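Local coordinates for protein putative endo-1,4-beta-xylanase (Bacteroides thetaiotaomicron VPI-5482, PDB 5MSX) that probably hydrolyses O-glycosidic bonds as a calcium-binding family 43 glycoside hydrolase, consistent with an arabinofuranosidase role in the breakdown of plant pectin, at residues Gly152-Ile157 with Tyr198-Ile203; Tyr223-Val228 with Pro258-Val263; Glu334-Ile339 with Thr350-Pro355; His21-Gly26 with Asp360-Ser365. One frame throughout, in Å; residues are numbered along the deposited sequence.

Contact 1 (Gly152-Ile157 with Tyr198-Ile203)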
loop_
_atom_site.group_PDB
_atom_site.type_symbol
_atom_site.label_atom_id
_atom_site.label_comp_id
_atom_site.label_asym_id
_atom_site.label_seq_id
_atom_site.Cartn_x
_atom_site.Cartn_y
_atom_site.Cartn_z
ATOM N N GLY C 152 8.275 -17.251 17.132
ATOM C CA GLY C 152 8.206 -15.940 17.797
ATOM C C GLY C 152 6.749 -15.639 18.068
ATOM O O GLY C 152 5.880 -16.142 17.375
ATOM N N ILE C 153 6.482 -14.835 19.091
ATOM C CA ILE C 153 5.114 -14.518 19.475
ATOM C C ILE C 153 4.941 -13.028 19.821
ATOM O O ILE C 153 5.918 -12.301 19.986
ATOM C CB ILE C 153 4.706 -15.324 20.735
ATOM C CG1 ILE C 153 5.587 -14.916 21.927
ATOM C CG2 ILE C 153 4.828 -16.829 20.472
ATOM C CD1 ILE C 153 5.184 -15.567 23.223
ATOM N N ASP C 154 3.677 -12.629 20.001
ATOM C CA ASP C 154 3.318 -11.336 20.588
ATOM C C ASP C 154 3.713 -10.158 19.709
ATOM O O ASP C 154 4.484 -9.309 20.146
ATOM C CB ASP C 154 3.957 -11.158 21.991
ATOM C CG ASP C 154 3.442 -12.158 23.015
ATOM O OD1 ASP C 154 2.543 -12.952 22.681
ATOM O OD2 ASP C 154 3.893 -12.073 24.197
ATOM N N ALA C 155 3.190 -10.106 18.482
ATOM C CA ALA C 155 3.548 -9.013 17.554
ATOM C C ALA C 155 2.971 -7.673 18.008
ATOM O O ALA C 155 1.850 -7.602 18.500
ATOM C CB ALA C 155 3.085 -9.290 16.146
ATOM N N GLU C 156 3.762 -6.633 17.795
ATOM C CA GLU C 156 3.382 -5.233 18.042
ATOM C C GLU C 156 3.875 -4.405 16.836
ATOM O O GLU C 156 5.057 -4.490 16.460
ATOM C CB GLU C 156 4.055 -4.790 19.345
ATOM C CG GLU C 156 4.034 -3.315 19.695
ATOM C CD GLU C 156 2.690 -2.837 20.241
ATOM O OE1 GLU C 156 1.686 -3.587 20.060
ATOM O OE2 GLU C 156 2.661 -1.701 20.830
ATOM N N ILE C 157 2.971 -3.614 16.240
ATOM C CA ILE C 157 3.277 -2.836 15.027
ATOM C C ILE C 157 3.434 -1.347 15.331
ATOM O O ILE C 157 2.675 -0.791 16.131
ATOM C CB ILE C 157 2.184 -3.058 13.971
ATOM C CG1 ILE C 157 1.955 -4.561 13.734
ATOM C CG2 ILE C 157 2.509 -2.386 12.636
ATOM C CD1 ILE C 157 3.093 -5.315 13.068
ATOM N N TYR C 198 13.871 -13.605 30.294
ATOM C CA TYR C 198 12.845 -13.845 29.298
ATOM C C TYR C 198 11.796 -12.716 29.248
ATOM O O TYR C 198 11.190 -12.355 30.277
ATOM C CB TYR C 198 12.121 -15.170 29.557
ATOM C CG TYR C 198 10.993 -15.376 28.583
ATOM C CD1 TYR C 198 11.249 -15.590 27.239
ATOM C CD2 TYR C 198 9.655 -15.282 28.993
ATOM C CE1 TYR C 198 10.219 -15.732 26.318
ATOM C CE2 TYR C 198 8.620 -15.417 28.080
ATOM C CZ TYR C 198 8.906 -15.656 26.751
ATOM O OH TYR C 198 7.869 -15.796 25.864
ATOM N N SER C 199 11.533 -12.218 28.036
ATOM C CA SER C 199 10.591 -11.121 27.831
ATOM C C SER C 199 9.623 -11.367 26.694
ATOM O O SER C 199 9.967 -11.986 25.649
ATOM C CB SER C 199 11.368 -9.831 27.538
ATOM O OG SER C 199 10.476 -8.784 27.165
ATOM N N GLU C 200 8.408 -10.865 26.880
ATOM C CA GLU C 200 7.371 -10.968 25.843
ATOM C C GLU C 200 6.478 -9.728 25.869
ATOM O O GLU C 200 6.854 -8.719 26.447
ATOM C CB GLU C 200 6.600 -12.282 26.020
ATOM C CG GLU C 200 5.767 -12.410 27.284
ATOM C CD GLU C 200 5.201 -13.837 27.499
ATOM O OE1 GLU C 200 5.435 -14.726 26.639
ATOM O OE2 GLU C 200 4.507 -14.078 28.519
ATOM N N GLY C 201 5.329 -9.785 25.216
ATOM C CA GLY C 201 4.363 -8.685 25.261
ATOM C C GLY C 201 4.899 -7.277 25.015
ATOM O O GLY C 201 4.536 -6.357 25.738
ATOM N N PRO C 202 5.730 -7.094 23.982
ATOM C CA PRO C 202 6.233 -5.721 23.733
ATOM C C PRO C 202 5.109 -4.700 23.462
ATOM O O PRO C 202 4.109 -5.028 22.876
ATOM C CB PRO C 202 7.125 -5.886 22.497
ATOM C CG PRO C 202 6.690 -7.172 21.861
ATOM C CD PRO C 202 6.210 -8.058 22.969
ATOM N N ILE C 203 5.299 -3.497 23.953
ATOM C CA ILE C 203 4.457 -2.355 23.683
ATOM C C ILE C 203 5.398 -1.305 23.181
ATOM O O ILE C 203 6.443 -1.120 23.777
ATOM C CB ILE C 203 3.759 -1.839 24.985
ATOM C CG1 ILE C 203 2.776 -2.910 25.507
ATOM C CG2 ILE C 203 3.114 -0.450 24.789
ATOM C CD1 ILE C 203 2.246 -2.601 26.926
HETATM O O HOH W 1 2.834 -7.514 22.053
#
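D154 OD2 accepts the backbone N-H of G201 at 2.9 Å (N-H...O 151°), the donor arriving on the anti side of the carboxylate, slightly out of its plane. The same oxygen lies 3.3 Å from E200 CB, and the carboxylates of D154 and E200 are turned 51° against each other. Packing stays tight onward: P202 CG rests 3.5 Å from D154 O, while E156, bent at chi2 (77°), runs beside P202 O and brings OE2 to 3.4 Å from I203 CA, where it also accepts from F204 N. A water donates to both D154 O and P202 O, tying the two backbones together. Toward solvent the contact thins out. Here I153 offers just CD1, 3.5 Å from E200 OE1, and the exposed Y198 meets that methyl with its hydroxyl. Y198 OH also donates to E200 OE1 from above the carboxylate plane at 2.8 Å, and Y223 OH makes a weak bond to E200 OE2, so both oxygens of E200 are steadied. D154 is the residue predicted to orient E200, the predicted proton donor; they sit on loops leading into strands 156-159 and 203-207 respectively, the arrangement of a GH43 five-bladed beta-propeller active site.

Contact 2 (Tyr223-Val228 with Pro258-Val263); sequences YQYAYV and PGHGCV. With CA (calcium ion), chain S.
Y223 and Y225 meet the chain at P258-G261 through first torsions that fall outside the usual staggered positions (chi1 -116° and -96°), whereas H260 has CG anti to its backbone N (chi1 -171°), which swings its imidazole out alongside Y223, both side chains pointing the same way. The Y223 ring is laid against the backbone of G259: CA of G259 stands 3.8 Å from the centroid of the Y223 ring, over its face, in a CH-pi contact. Glycine allows this close approach. Y225 instead approaches with an edge, CE2 lying 3.4 Å from G259 O, which is in the ring plane. Its hydroxyl accepts G261 N-H at 3.1 Å and donates to G201 O, so one buried oxygen joins three stretches of chain. A phenylalanine in place of Y225 would probably leave both G261 N-H and G201 O without their shared partner and let the corner at H260 shift. That corner matters because H260 NE2 binds a calcium ion at 2.7 Å, with the metal in the imidazole plane. Six waters complete the shell; two of them donate to G261 O, and another, 2.3 Å from the calcium ion, is the bridging water of 152-157 and 198-203. H260 also packs on D154 and D36, the latter the predicted proton acceptor. A histidine and a shell of waters holding calcium beside the predicted catalytic acids is an arrangement known from the central cavity of GH43 beta-propellers.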
loop_
_atom_site.group_PDB
_atom_site.type_symbol
_atom_site.label_atom_id
_atom_site.label_comp_id
_atom_site.label_asym_id
_atom_site.label_seq_id
_atom_site.Cartn_x
_atom_site.Cartn_y
_atom_site.Cartn_z
ATOM N N TYR C 223 5.023 -11.301 36.966
ATOM C CA TYR C 223 4.963 -10.447 35.766
ATOM C C TYR C 223 5.209 -8.970 36.143
ATOM O O TYR C 223 4.641 -8.477 37.133
ATOM C CB TYR C 223 3.594 -10.562 35.125
ATOM C CG TYR C 223 3.479 -11.141 33.740
ATOM C CD1 TYR C 223 4.442 -10.870 32.751
ATOM C CD2 TYR C 223 2.349 -11.862 33.368
ATOM C CE1 TYR C 223 4.294 -11.346 31.454
ATOM C CE2 TYR C 223 2.185 -12.327 32.050
ATOM C CZ TYR C 223 3.166 -12.052 31.107
ATOM O OH TYR C 223 3.051 -12.471 29.816
ATOM N N GLN C 224 6.117 -8.319 35.421
ATOM C CA GLN C 224 6.355 -6.883 35.506
ATOM C C GLN C 224 6.543 -6.317 34.091
ATOM O O GLN C 224 6.913 -7.052 33.141
ATOM C CB GLN C 224 7.601 -6.577 36.308
ATOM C CG GLN C 224 7.611 -7.137 37.718
ATOM C CD GLN C 224 8.959 -6.939 38.408
ATOM O OE1 GLN C 224 9.951 -7.444 37.961
ATOM N NE2 GLN C 224 8.980 -6.183 39.472
ATOM N N TYR C 225 6.269 -5.029 33.950
ATOM C CA TYR C 225 6.707 -4.288 32.758
ATOM C C TYR C 225 7.864 -3.394 33.162
ATOM O O TYR C 225 7.832 -2.701 34.196
ATOM C CB TYR C 225 5.570 -3.467 32.122
ATOM C CG TYR C 225 4.847 -4.114 30.972
ATOM C CD1 TYR C 225 5.428 -4.184 29.716
ATOM C CD2 TYR C 225 3.565 -4.673 31.129
ATOM C CE1 TYR C 225 4.770 -4.776 28.637
ATOM C CE2 TYR C 225 2.898 -5.273 30.058
ATOM C CZ TYR C 225 3.509 -5.305 28.798
ATOM O OH TYR C 225 2.882 -5.891 27.708
ATOM N N ALA C 226 8.884 -3.419 32.305
ATOM C CA ALA C 226 9.999 -2.490 32.347
ATOM C C ALA C 226 10.052 -1.753 31.019
ATOM O O ALA C 226 9.274 -2.069 30.095
ATOM C CB ALA C 226 11.284 -3.245 32.605
ATOM N N TYR C 227 10.923 -0.749 30.905
ATOM C CA TYR C 227 11.019 0.001 29.653
ATOM C C TYR C 227 12.373 0.677 29.469
ATOM O O TYR C 227 13.156 0.787 30.398
ATOM C CB TYR C 227 9.883 1.033 29.494
ATOM C CG TYR C 227 10.150 2.334 30.173
ATOM C CD1 TYR C 227 10.166 2.423 31.561
ATOM C CD2 TYR C 227 10.408 3.498 29.444
ATOM C CE1 TYR C 227 10.399 3.619 32.211
ATOM C CE2 TYR C 227 10.661 4.702 30.095
ATOM C CZ TYR C 227 10.641 4.753 31.482
ATOM O OH TYR C 227 10.873 5.946 32.151
ATOM N N VAL C 228 12.615 1.033 28.209
ATOM C CA VAL C 228 13.705 1.867 27.745
ATOM C C VAL C 228 13.164 2.914 26.754
ATOM O O VAL C 228 12.024 2.805 26.252
ATOM C CB VAL C 228 14.833 1.032 27.070
ATOM C CG1 VAL C 228 15.476 0.112 28.084
ATOM C CG2 VAL C 228 14.343 0.213 25.870
ATOM N N PRO C 258 0.979 -7.788 37.033
ATOM C CA PRO C 258 0.467 -6.883 36.004
ATOM C C PRO C 258 1.255 -6.950 34.707
ATOM O O PRO C 258 2.164 -6.136 34.459
ATOM C CB PRO C 258 0.567 -5.501 36.655
ATOM C CG PRO C 258 1.700 -5.619 37.559
ATOM C CD PRO C 258 1.599 -7.023 38.133
ATOM N N GLY C 259 0.876 -7.911 33.868
ATOM C CA GLY C 259 1.595 -8.184 32.628
ATOM C C GLY C 259 0.915 -7.837 31.316
ATOM O O GLY C 259 0.125 -6.918 31.217
ATOM N N HIS C 260 1.252 -8.638 30.315
ATOM C CA HIS C 260 1.019 -8.355 28.917
ATOM C C HIS C 260 -0.310 -7.623 28.677
ATOM O O HIS C 260 -1.409 -8.180 28.924
ATOM C CB HIS C 260 1.068 -9.669 28.161
ATOM C CG HIS C 260 1.056 -9.534 26.676
ATOM N ND1 HIS C 260 1.397 -10.588 25.855
ATOM C CD2 HIS C 260 0.705 -8.510 25.857
ATOM C CE1 HIS C 260 1.256 -10.221 24.592
ATOM N NE2 HIS C 260 0.860 -8.956 24.570
ATOM N N GLY C 261 -0.169 -6.359 28.252
ATOM C CA GLY C 261 -1.289 -5.542 27.810
ATOM C C GLY C 261 -0.902 -4.564 26.731
ATOM O O GLY C 261 -0.233 -4.945 25.774
ATOM N N CYS C 262 -1.335 -3.311 26.854
ATOM C CA CYS C 262 -1.022 -2.311 25.829
ATOM C C CYS C 262 -1.021 -0.929 26.454
ATOM O O CYS C 262 -1.375 -0.768 27.640
ATOM C CB CYS C 262 -2.026 -2.350 24.688
ATOM S SG CYS C 262 -3.686 -1.874 25.224
ATOM N N VAL C 263 -0.612 0.039 25.643
ATOM C CA VAL C 263 -0.773 1.471 25.885
ATOM C C VAL C 263 -1.620 2.080 24.773
ATOM O O VAL C 263 -1.494 1.733 23.602
ATOM C CB VAL C 263 0.595 2.214 26.032
ATOM C CG1 VAL C 263 0.436 3.742 26.064
ATOM C CG2 VAL C 263 1.289 1.747 27.309
HETATM CA CA CA S . 0.586 -7.367 22.399
HETATM O O HOH W 2 -1.162 -5.988 23.102
HETATM O O HOH W 3 1.560 -5.761 23.808
HETATM O O HOH W 4 0.686 -6.035 20.383
HETATM O O HOH W 5 0.776 -9.095 20.520
HETATM O O HOH W 6 -1.493 -8.729 22.217
#

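Contact 3 (Glu334-Ile339 with Thr350-Pro355); sequences EVPLKI and TEYFVP
The F353 ring has V335 O at its edge and in its plane, 3.4 Å from CD2 of F353, with E334 O at the same edge. E334 lies side by side with this phenylalanine, its CB 3.9 Å from F353 CD2 and its carboxylate nearly perpendicular to the ring, while L337 CB packs 3.8 Å from F353 CE2. The ring of Y352 carries T350 CG2 over one face, and P336 CG comes obliquely to 3.6 Å from Y352 CD1. Between these aromatic groups the backbones form the antiparallel beta hairpin of strands 337-339 and 349-351. L337 and E351 are its hydrogen-bonded pair, joined by bonds in both directions that lie in the carbonyl planes; K338 and T350 follow as a non-hydrogen-bonded pair. Beyond the strands, a water takes over the pairing by donating to E334 O and accepting from F353 N. On the side of K338 and T350, the lysine chain bends at chi2 (-58°) and curls back over the threonine, so that NZ of K338 donates to OG1 of T350 at 2.9 Å. L337 and E351 point to the other side, where CD2 of L337 approaches OE1 of E351. The buried E351 carboxylate is gripped from outside the hairpin, OE2 forming salt bridges with R281 and R366. E334 is fastened as well: OE2 uses its anti lone pair for V335 N-H, and OE1 accepts from A371 N.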
loop_
_atom_site.group_PDB
_atom_site.type_symbol
_atom_site.label_atom_id
_atom_site.label_comp_id
_atom_site.label_asym_id
_atom_site.label_seq_id
_atom_site.Cartn_x
_atom_site.Cartn_y
_atom_site.Cartn_z
ATOM N N GLU C 334 -22.248 -22.129 43.338
ATOM C CA GLU C 334 -21.034 -22.906 43.395
ATOM C C GLU C 334 -20.274 -22.603 44.687
ATOM O O GLU C 334 -20.256 -21.472 45.173
ATOM C CB GLU C 334 -20.130 -22.658 42.165
ATOM C CG GLU C 334 -18.944 -23.623 42.037
ATOM C CD GLU C 334 -19.360 -25.106 42.115
ATOM O OE1 GLU C 334 -19.552 -25.732 41.054
ATOM O OE2 GLU C 334 -19.520 -25.660 43.239
ATOM N N VAL C 335 -19.646 -23.636 45.231
ATOM C CA VAL C 335 -18.786 -23.517 46.425
ATOM C C VAL C 335 -17.561 -22.590 46.148
ATOM O O VAL C 335 -17.084 -22.557 45.018
ATOM C CB VAL C 335 -18.349 -24.945 46.877
ATOM C CG1 VAL C 335 -17.381 -25.591 45.877
ATOM C CG2 VAL C 335 -17.746 -24.933 48.267
ATOM N N PRO C 336 -17.060 -21.851 47.166
ATOM C CA PRO C 336 -15.928 -20.948 46.925
ATOM C C PRO C 336 -14.692 -21.632 46.351
ATOM O O PRO C 336 -14.426 -22.818 46.643
ATOM C CB PRO C 336 -15.607 -20.383 48.311
ATOM C CG PRO C 336 -16.873 -20.527 49.087
ATOM C CD PRO C 336 -17.528 -21.758 48.571
ATOM N N LEU C 337 -13.963 -20.889 45.520
ATOM C CA LEU C 337 -12.743 -21.390 44.863
ATOM C C LEU C 337 -11.583 -20.831 45.646
ATOM O O LEU C 337 -11.427 -19.611 45.739
ATOM C CB LEU C 337 -12.688 -20.880 43.411
ATOM C CG LEU C 337 -11.433 -21.113 42.564
ATOM C CD1 LEU C 337 -11.169 -22.601 42.388
ATOM C CD2 LEU C 337 -11.580 -20.427 41.213
ATOM N N LYS C 338 -10.774 -21.722 46.194
ATOM C CA LYS C 338 -9.591 -21.372 46.935
ATOM C C LYS C 338 -8.472 -21.423 45.892
ATOM O O LYS C 338 -8.090 -22.504 45.444
ATOM C CB LYS C 338 -9.366 -22.378 48.092
ATOM C CG LYS C 338 -10.476 -22.403 49.154
ATOM C CD LYS C 338 -10.648 -21.005 49.760
ATOM C CE LYS C 338 -11.488 -20.878 51.033
ATOM N NZ LYS C 338 -11.137 -19.605 51.769
ATOM N N ILE C 339 -7.991 -20.254 45.464
ATOM C CA ILE C 339 -7.081 -20.186 44.314
ATOM C C ILE C 339 -5.638 -20.519 44.750
ATOM O O ILE C 339 -5.084 -19.913 45.671
ATOM C CB ILE C 339 -7.175 -18.822 43.611
ATOM C CG1 ILE C 339 -8.630 -18.569 43.148
ATOM C CG2 ILE C 339 -6.221 -18.752 42.427
ATOM C CD1 ILE C 339 -8.965 -17.125 42.976
ATOM N N THR C 350 -9.588 -16.105 47.511
ATOM C CA THR C 350 -10.793 -16.914 47.408
ATOM C C THR C 350 -11.815 -16.162 46.561
ATOM O O THR C 350 -12.003 -14.959 46.744
ATOM C CB THR C 350 -11.359 -17.185 48.822
ATOM O OG1 THR C 350 -10.386 -17.937 49.559
ATOM C CG2 THR C 350 -12.655 -17.990 48.750
ATOM N N GLU C 351 -12.433 -16.862 45.611
ATOM C CA GLU C 351 -13.533 -16.321 44.824
ATOM C C GLU C 351 -14.841 -16.956 45.286
ATOM O O GLU C 351 -14.926 -18.185 45.389
ATOM C CB GLU C 351 -13.370 -16.621 43.343
ATOM C CG GLU C 351 -14.421 -15.883 42.509
ATOM C CD GLU C 351 -14.307 -16.088 40.990
ATOM O OE1 GLU C 351 -13.482 -16.914 40.514
ATOM O OE2 GLU C 351 -15.070 -15.395 40.243
ATOM N N TYR C 352 -15.847 -16.119 45.509
ATOM C CA TYR C 352 -17.196 -16.566 45.818
ATOM C C TYR C 352 -18.051 -16.374 44.581
ATOM O O TYR C 352 -17.685 -15.621 43.653
ATOM C CB TYR C 352 -17.775 -15.756 46.982
ATOM C CG TYR C 352 -16.992 -15.917 48.267
ATOM C CD1 TYR C 352 -17.246 -16.992 49.124
ATOM C CD2 TYR C 352 -15.985 -15.004 48.627
ATOM C CE1 TYR C 352 -16.515 -17.173 50.293
ATOM C CE2 TYR C 352 -15.247 -15.174 49.802
ATOM C CZ TYR C 352 -15.513 -16.261 50.625
ATOM O OH TYR C 352 -14.807 -16.445 51.790
ATOM N N PHE C 353 -19.212 -17.025 44.598
ATOM C CA PHE C 353 -20.042 -17.185 43.401
ATOM C C PHE C 353 -21.494 -16.831 43.649
ATOM O O PHE C 353 -22.379 -17.345 42.961
ATOM C CB PHE C 353 -19.882 -18.604 42.859
ATOM C CG PHE C 353 -18.492 -18.902 42.410
ATOM C CD1 PHE C 353 -17.943 -18.226 41.310
ATOM C CD2 PHE C 353 -17.691 -19.826 43.097
ATOM C CE1 PHE C 353 -16.642 -18.479 40.888
ATOM C CE2 PHE C 353 -16.380 -20.085 42.674
ATOM C CZ PHE C 353 -15.854 -19.402 41.567
ATOM N N VAL C 354 -21.721 -15.914 44.591
ATOM C CA VAL C 354 -23.062 -15.580 45.045
ATOM C C VAL C 354 -23.890 -14.815 43.993
ATOM O O VAL C 354 -23.318 -14.077 43.188
ATOM C CB VAL C 354 -23.070 -14.837 46.399
ATOM C CG1 VAL C 354 -22.446 -15.718 47.496
ATOM C CG2 VAL C 354 -22.408 -13.464 46.334
ATOM N N PRO C 355 -25.232 -14.988 43.995
ATOM C CA PRO C 355 -26.135 -14.325 43.029
ATOM C C PRO C 355 -26.028 -12.797 42.960
ATOM O O PRO C 355 -26.141 -12.228 41.883
ATOM C CB PRO C 355 -27.533 -14.727 43.531
ATOM C CG PRO C 355 -27.313 -15.987 44.303
ATOM C CD PRO C 355 -25.999 -15.761 44.990
HETATM O O HOH W 7 -19.596 -19.200 46.385
#

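Contact 4 (His21-Gly26 with Asp360-Ser365). With CA (calcium ion), chain T.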
loop_
_atom_site.group_PDB
_atom_site.type_symbol
_atom_site.label_atom_id
_atom_site.label_comp_id
_atom_site.label_asym_id
_atom_site.label_seq_id
_atom_site.Cartn_x
_atom_site.Cartn_y
_atom_site.Cartn_z
ATOM N N HIS C 21 -20.258 -9.714 50.085
ATOM C CA HIS C 21 -19.226 -10.755 50.087
ATOM C C HIS C 21 -18.045 -10.135 49.338
ATOM O O HIS C 21 -18.249 -9.345 48.424
ATOM C CB HIS C 21 -19.657 -11.997 49.307
ATOM C CG HIS C 21 -20.656 -12.864 50.010
ATOM N ND1 HIS C 21 -20.341 -14.127 50.476
ATOM C CD2 HIS C 21 -21.972 -12.678 50.272
ATOM C CE1 HIS C 21 -21.418 -14.675 51.009
ATOM N NE2 HIS C 21 -22.418 -13.812 50.906
ATOM N N ASN C 22 -16.828 -10.504 49.708
ATOM C CA ASN C 22 -15.633 -9.906 49.117
ATOM C C ASN C 22 -15.447 -10.337 47.626
ATOM O O ASN C 22 -15.600 -11.522 47.252
ATOM C CB ASN C 22 -14.398 -10.217 49.974
ATOM C CG ASN C 22 -13.135 -9.497 49.489
ATOM O OD1 ASN C 22 -13.025 -8.285 49.584
ATOM N ND2 ASN C 22 -12.174 -10.260 48.968
ATOM N N ASN C 23 -15.172 -9.327 46.800
ATOM C CA ASN C 23 -14.790 -9.467 45.394
ATOM C C ASN C 23 -13.321 -9.042 45.205
ATOM O O ASN C 23 -13.041 -7.840 45.051
ATOM C CB ASN C 23 -15.660 -8.582 44.512
ATOM C CG ASN C 23 -15.187 -8.564 43.058
ATOM O OD1 ASN C 23 -14.510 -9.489 42.595
ATOM N ND2 ASN C 23 -15.578 -7.532 42.329
ATOM N N PRO C 24 -12.390 -10.021 45.186
ATOM C CA PRO C 24 -10.975 -9.623 45.075
ATOM C C PRO C 24 -10.532 -9.205 43.651
ATOM O O PRO C 24 -9.396 -8.772 43.483
ATOM C CB PRO C 24 -10.195 -10.864 45.570
ATOM C CG PRO C 24 -11.165 -12.001 45.625
ATOM C CD PRO C 24 -12.567 -11.470 45.405
ATOM N N PHE C 25 -11.420 -9.336 42.665
ATOM C CA PHE C 25 -11.125 -9.006 41.272
ATOM C C PHE C 25 -11.729 -7.700 40.765
ATOM O O PHE C 25 -11.538 -7.348 39.584
ATOM C CB PHE C 25 -11.540 -10.178 40.399
ATOM C CG PHE C 25 -11.026 -11.470 40.914
ATOM C CD1 PHE C 25 -9.664 -11.730 40.899
ATOM C CD2 PHE C 25 -11.872 -12.382 41.511
ATOM C CE1 PHE C 25 -9.163 -12.900 41.434
ATOM C CE2 PHE C 25 -11.375 -13.545 42.052
ATOM C CZ PHE C 25 -10.018 -13.810 41.998
ATOM N N GLY C 26 -12.420 -6.980 41.648
ATOM C CA GLY C 26 -12.845 -5.602 41.407
ATOM C C GLY C 26 -13.603 -5.400 40.116
ATOM O O GLY C 26 -14.432 -6.240 39.763
ATOM N N ASP C 360 -24.000 -6.569 40.729
ATOM C CA ASP C 360 -23.237 -5.602 41.509
ATOM C C ASP C 360 -22.568 -4.498 40.689
ATOM O O ASP C 360 -22.020 -3.570 41.275
ATOM C CB ASP C 360 -22.196 -6.303 42.412
ATOM C CG ASP C 360 -21.172 -7.151 41.638
ATOM O OD1 ASP C 360 -21.261 -7.332 40.388
ATOM O OD2 ASP C 360 -20.278 -7.719 42.306
ATOM N N GLY C 361 -22.600 -4.562 39.366
ATOM C CA GLY C 361 -21.873 -3.568 38.541
ATOM C C GLY C 361 -20.334 -3.764 38.474
ATOM O O GLY C 361 -19.631 -2.880 38.010
ATOM N N ALA C 362 -19.815 -4.917 38.902
ATOM C CA ALA C 362 -18.367 -5.218 38.776
ATOM C C ALA C 362 -18.136 -6.367 37.801
ATOM O O ALA C 362 -18.687 -7.449 37.953
ATOM C CB ALA C 362 -17.796 -5.552 40.138
ATOM N N ASN C 363 -17.314 -6.139 36.787
ATOM C CA ASN C 363 -16.964 -7.177 35.824
ATOM C C ASN C 363 -15.996 -8.232 36.341
ATOM O O ASN C 363 -15.777 -9.220 35.647
ATOM C CB ASN C 363 -16.369 -6.559 34.569
ATOM C CG ASN C 363 -17.386 -5.793 33.759
ATOM O OD1 ASN C 363 -18.561 -5.997 33.904
ATOM N ND2 ASN C 363 -16.921 -4.917 32.887
ATOM N N GLY C 364 -15.407 -8.020 37.519
ATOM C CA GLY C 364 -14.567 -9.012 38.158
ATOM C C GLY C 364 -15.308 -10.070 38.949
ATOM O O GLY C 364 -14.712 -11.070 39.324
ATOM N N SER C 365 -16.605 -9.857 39.208
ATOM C CA SER C 365 -17.390 -10.821 39.960
ATOM C C SER C 365 -18.507 -11.466 39.145
ATOM O O SER C 365 -19.081 -10.843 38.238
ATOM C CB SER C 365 -17.991 -10.145 41.165
ATOM O OG SER C 365 -18.919 -9.150 40.800
HETATM CA CA CA T . -20.477 -8.923 38.732
#
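The calcium site of the F5/8 type C domain is backed by the N-terminal loop where N23 and G26 meet A362, G364 and S365. Metal ligands from D360-S365 are D360 OD1, A362 O and both S365 O and S365 OG; F357 O, W454 O and E455 OE2 complete the seven. S365 OG is 2.6 Å from the calcium ion, its chi1 of 65° placing it between the backbone N and the carbonyl carbon, next to the S365 O that binds the same metal. Two type I turns, N23-G26 and A362-S365, face each other here, so the domain's metal loop is joined to the start of the chain. G364 N donates to G26 O at 3.0 Å, but weakly, the N-H...O angle being 129°. N23 shapes its own turn: OD1 accepts F25 N-H from above the carbonyl plane in an Asx turn, and ND2 donates to G26 O at 3.1 Å. The same amide packs on the metal loop, N23 CG 3.7 Å from S365 CB and ND2 beside A362 CB. Were N23 replaced by alanine, F25 N-H would probably lose its acceptor and G26 O would keep the weak G364 bond, freeing the turn to drift off the metal loop. Having no side chain, G364 can sit against F25 O and G26 O. A second Asx turn, D360 OD1 to A362 N, braces the metal-binding carboxylate.

From the N terminus, 21-26 opens a long loop that closes only when 360-365 is reached, so contact 4 encloses all the others. Within it contacts 1, 2 and 3 follow in series and none cross. Contact 1 joins the lead-ins to strands 156-159 and 203-207, and contact 2 joins strand 224-230 to the corner before 261-264; with centres 10 Å apart they touch and share one catalytic and calcium region in the GH43 domain. Contact 3 closes the short hairpin 337-339/349-351 near the second calcium site and touches contact 4, I339 packing on F25. The two calcium regions stay apart, nearest atoms of contacts 2 and 4 being about 12 Å apart.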